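PDB 3WQB: aeromonas extracellular serine protease from Aeromonas sobria, which cleaves peptide bonds after paired basic residues, Lys-Lys or Lys-Arg, as a secreted calcium-binding serine protease of the furin subfamily and probable virulence factor. Local coordinates for residues A352-L365 with A422-L435. The protein carries 1 engineered substitution. Residues are numbered along the deposited sequence; the frame is centred on the assembly and turned at random.
Sequences AYPDLSVRDLRDLL and ALELAANHQPLPPL
Helices 358-365 and 422-426 meet where L364 and A422 bring their CA atoms to 5.4 Å, the axes passing 9.3 Å apart at 122°, after which a type I turn, A426 to H429, leads into an extended, proline-rich segment, 429-435, across the start of helix 358-365. This is the C-terminal helical part of the subtilisin-like domain, with the segment leading into strand 436-444 of the P-domain. The first turn of helix 358-365 is capped by S357 in a capping box, D360 N to S357 OG and S357 N to D360 OD2, and the same carboxylate reaches segment 429-435. OD1 of D360 takes two donors: L432 N, at 175° and on its syn lone pair, and H429 NE2 at 2.8 Å. OD1 lies in the plane of the H429 ring, whereas NE2 approaches it from above the carboxylate plane. H429, whose chi1 of -177° extends CG away from the backbone N, turns this edge to D360 while L364 CG sits over one ring face, 4.2 Å from the centroid, a CH-pi contact. CD2 of L364 also packs on L425 CB at 3.6 Å. D363 OD2 lies near the imidazole edge, while D363 OD1 is hydrogen-bonded to Y539 OH and salt-bridged to R367. Further back, the Y353 ring receives A426 CB over one face, 3.9 Å from the centroid, with L423 CD2 at the ring edge, and a water joins Y353 OH to L423 O. Facing residues 432-435, R359 of helix 358-365, its chain bent at chi3 and also salt-bridged to E473, places its guanidinium between L432 CD1 on one face and L435 N on the other. NH1 and NH2 of R359 both donate hydrogen bonds of 2.9 Å to P433 O, end-on and with that oxygen in the guanidinium plane.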
loop_
_atom_site.group_PDB
_atom_site.type_symbol
_atom_site.label_atom_id
_atom_site.label_comp_id
_atom_site.label_asym_id
_atom_site.label_seq_id
_atom_site.Cartn_x
_atom_site.Cartn_y
_atom_site.Cartn_z
ATOM N N ALA A 352 -15.600 0.750 -19.386
ATOM C CA ALA A 352 -16.578 -0.186 -19.953
ATOM C C ALA A 352 -17.935 -0.080 -19.265
ATOM O O ALA A 352 -18.979 -0.260 -19.905
ATOM C CB ALA A 352 -16.063 -1.604 -19.858
ATOM N N TYR A 353 -17.912 0.213 -17.965
ATOM C CA TYR A 353 -19.110 0.227 -17.133
ATOM C C TYR A 353 -19.051 1.417 -16.188
ATOM O O TYR A 353 -18.795 1.262 -14.992
ATOM C CB TYR A 353 -19.258 -1.106 -16.377
ATOM C CG TYR A 353 -19.562 -2.242 -17.323
ATOM C CD1 TYR A 353 -20.859 -2.456 -17.785
ATOM C CD2 TYR A 353 -18.536 -3.056 -17.815
ATOM C CE1 TYR A 353 -21.137 -3.465 -18.687
ATOM C CE2 TYR A 353 -18.800 -4.079 -18.720
ATOM C CZ TYR A 353 -20.101 -4.278 -19.143
ATOM O OH TYR A 353 -20.369 -5.274 -20.045
ATOM N N PRO A 354 -19.313 2.621 -16.722
ATOM C CA PRO A 354 -19.081 3.854 -15.968
ATOM C C PRO A 354 -20.022 4.089 -14.792
ATOM O O PRO A 354 -19.763 4.983 -13.984
ATOM C CB PRO A 354 -19.248 4.954 -17.029
ATOM C CG PRO A 354 -20.043 4.330 -18.104
ATOM C CD PRO A 354 -19.671 2.893 -18.128
ATOM N N ASP A 355 -21.088 3.295 -14.687
ATOM C CA ASP A 355 -22.065 3.477 -13.610
ATOM C C ASP A 355 -21.744 2.683 -12.353
ATOM O O ASP A 355 -22.351 2.907 -11.302
ATOM C CB ASP A 355 -23.483 3.127 -14.085
ATOM C CG ASP A 355 -23.999 4.084 -15.142
ATOM O OD1 ASP A 355 -23.393 5.160 -15.329
ATOM O OD2 ASP A 355 -25.023 3.755 -15.781
ATOM N N LEU A 356 -20.796 1.756 -12.456
ATOM C CA LEU A 356 -20.445 0.895 -11.327
ATOM C C LEU A 356 -19.660 1.620 -10.246
ATOM O O LEU A 356 -18.770 2.418 -10.533
ATOM C CB LEU A 356 -19.686 -0.335 -11.814
ATOM C CG LEU A 356 -20.563 -1.281 -12.643
ATOM C CD1 LEU A 356 -19.784 -2.522 -12.994
ATOM C CD2 LEU A 356 -21.853 -1.656 -11.908
ATOM N N SER A 357 -20.021 1.342 -8.999
ATOM C CA SER A 357 -19.342 1.900 -7.838
ATOM C C SER A 357 -17.992 1.214 -7.639
ATOM O O SER A 357 -17.727 0.134 -8.196
ATOM C CB SER A 357 -20.201 1.696 -6.593
ATOM O OG SER A 357 -20.155 0.336 -6.195
ATOM N N VAL A 358 -17.153 1.834 -6.819
ATOM C CA VAL A 358 -15.870 1.243 -6.465
ATOM C C VAL A 358 -16.060 -0.127 -5.818
ATOM O O VAL A 358 -15.337 -1.072 -6.133
ATOM C CB VAL A 358 -15.064 2.189 -5.556
ATOM C CG1 VAL A 358 -13.802 1.499 -5.055
ATOM C CG2 VAL A 358 -14.709 3.457 -6.321
ATOM N N ARG A 359 -17.042 -0.247 -4.929
ATOM C CA ARG A 359 -17.312 -1.536 -4.310
ATOM C C ARG A 359 -17.779 -2.584 -5.319
ATOM O O ARG A 359 -17.420 -3.752 -5.204
ATOM C CB ARG A 359 -18.291 -1.408 -3.151
ATOM C CG ARG A 359 -17.653 -0.781 -1.922
ATOM C CD ARG A 359 -18.689 -0.294 -0.920
ATOM N NE ARG A 359 -19.562 -1.371 -0.467
ATOM C CZ ARG A 359 -20.860 -1.479 -0.742
ATOM N NH1 ARG A 359 -21.491 -0.574 -1.493
ATOM N NH2 ARG A 359 -21.528 -2.520 -0.263
ATOM N N ASP A 360 -18.555 -2.168 -6.322
ATOM C CA ASP A 360 -18.939 -3.076 -7.400
ATOM C C ASP A 360 -17.718 -3.557 -8.171
ATOM O O ASP A 360 -17.610 -4.743 -8.484
ATOM C CB ASP A 360 -19.913 -2.402 -8.376
ATOM C CG ASP A 360 -21.284 -2.210 -7.794
ATOM O OD1 ASP A 360 -21.793 -3.142 -7.150
ATOM O OD2 ASP A 360 -21.850 -1.121 -8.023
ATOM N N LEU A 361 -16.814 -2.630 -8.489
ATOM C CA LEU A 361 -15.613 -2.982 -9.237
ATOM C C LEU A 361 -14.695 -3.909 -8.441
ATOM O O LEU A 361 -14.136 -4.861 -8.990
ATOM C CB LEU A 361 -14.886 -1.718 -9.691
ATOM C CG LEU A 361 -15.733 -0.825 -10.600
ATOM C CD1 LEU A 361 -15.161 0.577 -10.621
ATOM C CD2 LEU A 361 -15.856 -1.392 -11.991
ATOM N N ARG A 362 -14.563 -3.639 -7.142
ATOM C CA ARG A 362 -13.842 -4.550 -6.251
ATOM C C ARG A 362 -14.443 -5.955 -6.263
ATOM O O ARG A 362 -13.704 -6.947 -6.303
ATOM C CB ARG A 362 -13.830 -4.034 -4.819
ATOM C CG ARG A 362 -12.905 -2.871 -4.561
ATOM C CD ARG A 362 -12.726 -2.726 -3.066
ATOM N NE ARG A 362 -11.862 -1.597 -2.758
ATOM C CZ ARG A 362 -11.541 -1.193 -1.533
ATOM N NH1 ARG A 362 -12.005 -1.832 -0.459
ATOM N NH2 ARG A 362 -10.762 -0.130 -1.388
ATOM N N ASP A 363 -15.774 -6.032 -6.218
ATOM C CA ASP A 363 -16.470 -7.312 -6.220
ATOM C C ASP A 363 -16.159 -8.086 -7.499
ATOM O O ASP A 363 -15.871 -9.287 -7.468
ATOM C CB ASP A 363 -17.980 -7.086 -6.092
ATOM C CG ASP A 363 -18.750 -8.375 -5.890
ATOM O OD1 ASP A 363 -18.561 -9.029 -4.838
ATOM O OD2 ASP A 363 -19.556 -8.722 -6.779
ATOM N N LEU A 364 -16.196 -7.381 -8.626
ATOM C CA LEU A 364 -15.933 -8.003 -9.917
ATOM C C LEU A 364 -14.483 -8.459 -10.048
ATOM O O LEU A 364 -14.238 -9.555 -10.525
ATOM C CB LEU A 364 -16.309 -7.045 -11.051
ATOM C CG LEU A 364 -17.819 -6.833 -11.145
ATOM C CD1 LEU A 364 -18.135 -5.557 -11.888
ATOM C CD2 LEU A 364 -18.487 -8.025 -11.803
ATOM N N LEU A 365 -13.537 -7.618 -9.634
ATOM C CA LEU A 365 -12.128 -7.992 -9.639
ATOM C C LEU A 365 -11.850 -9.191 -8.741
ATOM O O LEU A 365 -11.108 -10.102 -9.120
ATOM C CB LEU A 365 -11.268 -6.794 -9.233
ATOM C CG LEU A 365 -11.117 -5.710 -10.306
ATOM C CD1 LEU A 365 -10.648 -4.397 -9.706
ATOM C CD2 LEU A 365 -10.183 -6.169 -11.418
ATOM N N ALA A 422 -13.245 -10.179 -15.505
ATOM C CA ALA A 422 -13.951 -9.125 -14.787
ATOM C C ALA A 422 -14.983 -8.462 -15.693
ATOM O O ALA A 422 -16.103 -8.186 -15.269
ATOM C CB ALA A 422 -12.967 -8.097 -14.217
ATOM N N LEU A 423 -14.603 -8.218 -16.946
ATOM C CA LEU A 423 -15.533 -7.639 -17.922
ATOM C C LEU A 423 -16.683 -8.571 -18.282
ATOM O O LEU A 423 -17.801 -8.113 -18.486
ATOM C CB LEU A 423 -14.797 -7.199 -19.185
ATOM C CG LEU A 423 -13.919 -5.960 -19.027
ATOM C CD1 LEU A 423 -12.973 -5.848 -20.212
ATOM C CD2 LEU A 423 -14.770 -4.714 -18.892
ATOM N N GLU A 424 -16.410 -9.867 -18.370
ATOM C CA GLU A 424 -17.467 -10.856 -18.579
ATOM C C GLU A 424 -18.482 -10.815 -17.439
ATOM O O GLU A 424 -19.689 -10.820 -17.664
ATOM C CB GLU A 424 -16.866 -12.255 -18.698
ATOM C CG GLU A 424 -17.862 -13.342 -19.039
ATOM C CD GLU A 424 -17.183 -14.673 -19.236
ATOM O OE1 GLU A 424 -16.882 -15.340 -18.227
ATOM O OE2 GLU A 424 -16.933 -15.045 -20.400
ATOM N N LEU A 425 -17.993 -10.745 -16.209
ATOM C CA LEU A 425 -18.884 -10.712 -15.060
ATOM C C LEU A 425 -19.628 -9.383 -14.987
ATOM O O LEU A 425 -20.792 -9.336 -14.589
ATOM C CB LEU A 425 -18.115 -10.971 -13.761
ATOM C CG LEU A 425 -17.490 -12.350 -13.516
ATOM C CD1 LEU A 425 -16.888 -12.417 -12.124
ATOM C CD2 LEU A 425 -18.515 -13.459 -13.703
ATOM N N ALA A 426 -18.962 -8.304 -15.396
ATOM C CA ALA A 426 -19.542 -6.962 -15.305
ATOM C C ALA A 426 -20.807 -6.798 -16.134
ATOM O O ALA A 426 -21.710 -6.061 -15.743
ATOM C CB ALA A 426 -18.513 -5.905 -15.689
ATOM N N ALA A 427 -20.865 -7.506 -17.261
ATOM C CA ALA A 427 -21.992 -7.421 -18.189
ATOM C C ALA A 427 -23.289 -7.843 -17.516
ATOM O O ALA A 427 -24.372 -7.416 -17.926
ATOM C CB ALA A 427 -21.723 -8.284 -19.412
ATOM N N ASN A 428 -23.179 -8.673 -16.482
ATOM C CA ASN A 428 -24.352 -9.192 -15.786
ATOM C C ASN A 428 -24.408 -8.810 -14.313
ATOM O O ASN A 428 -25.208 -9.349 -13.545
ATOM C CB ASN A 428 -24.424 -10.707 -15.968
ATOM C CG ASN A 428 -24.776 -11.095 -17.392
ATOM O OD1 ASN A 428 -24.073 -11.876 -18.030
ATOM N ND2 ASN A 428 -25.864 -10.529 -17.904
ATOM N N HIS A 429 -23.570 -7.857 -13.926
ATOM C CA HIS A 429 -23.454 -7.483 -12.532
ATOM C C HIS A 429 -24.664 -6.683 -12.063
ATOM O O HIS A 429 -25.139 -5.786 -12.760
ATOM C CB HIS A 429 -22.169 -6.687 -12.315
ATOM C CG HIS A 429 -21.922 -6.326 -10.887
ATOM N ND1 HIS A 429 -21.492 -7.241 -9.949
ATOM C CD2 HIS A 429 -22.038 -5.144 -10.236
ATOM C CE1 HIS A 429 -21.354 -6.637 -8.781
ATOM N NE2 HIS A 429 -21.681 -5.364 -8.928
ATOM N N GLN A 430 -25.166 -7.028 -10.884
ATOM C CA GLN A 430 -26.172 -6.211 -10.234
ATOM C C GLN A 430 -25.530 -5.473 -9.062
ATOM O O GLN A 430 -24.745 -6.065 -8.318
ATOM C CB GLN A 430 -27.363 -7.067 -9.803
ATOM C CG GLN A 430 -28.190 -7.562 -10.995
ATOM C CD GLN A 430 -28.882 -6.435 -11.758
ATOM O OE1 GLN A 430 -29.356 -5.461 -11.168
ATOM N NE2 GLN A 430 -28.939 -6.568 -13.077
ATOM N N PRO A 431 -25.840 -4.176 -8.907
ATOM C CA PRO A 431 -25.156 -3.336 -7.920
ATOM C C PRO A 431 -25.285 -3.842 -6.485
ATOM O O PRO A 431 -26.359 -4.291 -6.068
ATOM C CB PRO A 431 -25.853 -1.980 -8.071
ATOM C CG PRO A 431 -26.444 -2.001 -9.436
ATOM C CD PRO A 431 -26.880 -3.418 -9.628
ATOM N N LEU A 432 -24.172 -3.801 -5.757
ATOM C CA LEU A 432 -24.174 -4.026 -4.316
ATOM C C LEU A 432 -25.010 -2.957 -3.611
ATOM O O LEU A 432 -25.035 -1.806 -4.049
ATOM C CB LEU A 432 -22.741 -3.997 -3.771
ATOM C CG LEU A 432 -21.862 -5.232 -3.968
ATOM C CD1 LEU A 432 -20.450 -4.946 -3.466
ATOM C CD2 LEU A 432 -22.443 -6.451 -3.278
ATOM N N PRO A 433 -25.697 -3.336 -2.517
ATOM C CA PRO A 433 -26.392 -2.348 -1.683
ATOM C C PRO A 433 -25.393 -1.422 -0.973
ATOM O O PRO A 433 -24.185 -1.673 -1.034
ATOM C CB PRO A 433 -27.157 -3.202 -0.665
ATOM C CG PRO A 433 -26.894 -4.628 -0.998
ATOM C CD PRO A 433 -25.786 -4.703 -1.979
ATOM N N PRO A 434 -25.869 -0.353 -0.310
ATOM C CA PRO A 434 -24.943 0.609 0.290
ATOM C C PRO A 434 -24.030 -0.004 1.352
ATOM O O PRO A 434 -24.397 -0.969 2.026
ATOM C CB PRO A 434 -25.881 1.659 0.905
ATOM C CG PRO A 434 -27.093 1.588 0.053
ATOM C CD PRO A 434 -27.263 0.125 -0.207
ATOM N N LEU A 435 -22.834 0.555 1.472
ATOM C CA LEU A 435 -21.898 0.134 2.505
ATOM C C LEU A 435 -22.462 0.443 3.891
ATOM O O LEU A 435 -22.963 1.548 4.138
ATOM C CB LEU A 435 -20.564 0.869 2.337
ATOM C CG LEU A 435 -19.460 0.473 3.340
ATOM C CD1 LEU A 435 -18.956 -0.944 3.120
ATOM C CD2 LEU A 435 -18.306 1.457 3.269
HETATM O O HOH W 1 -18.460 -6.804 -20.799
#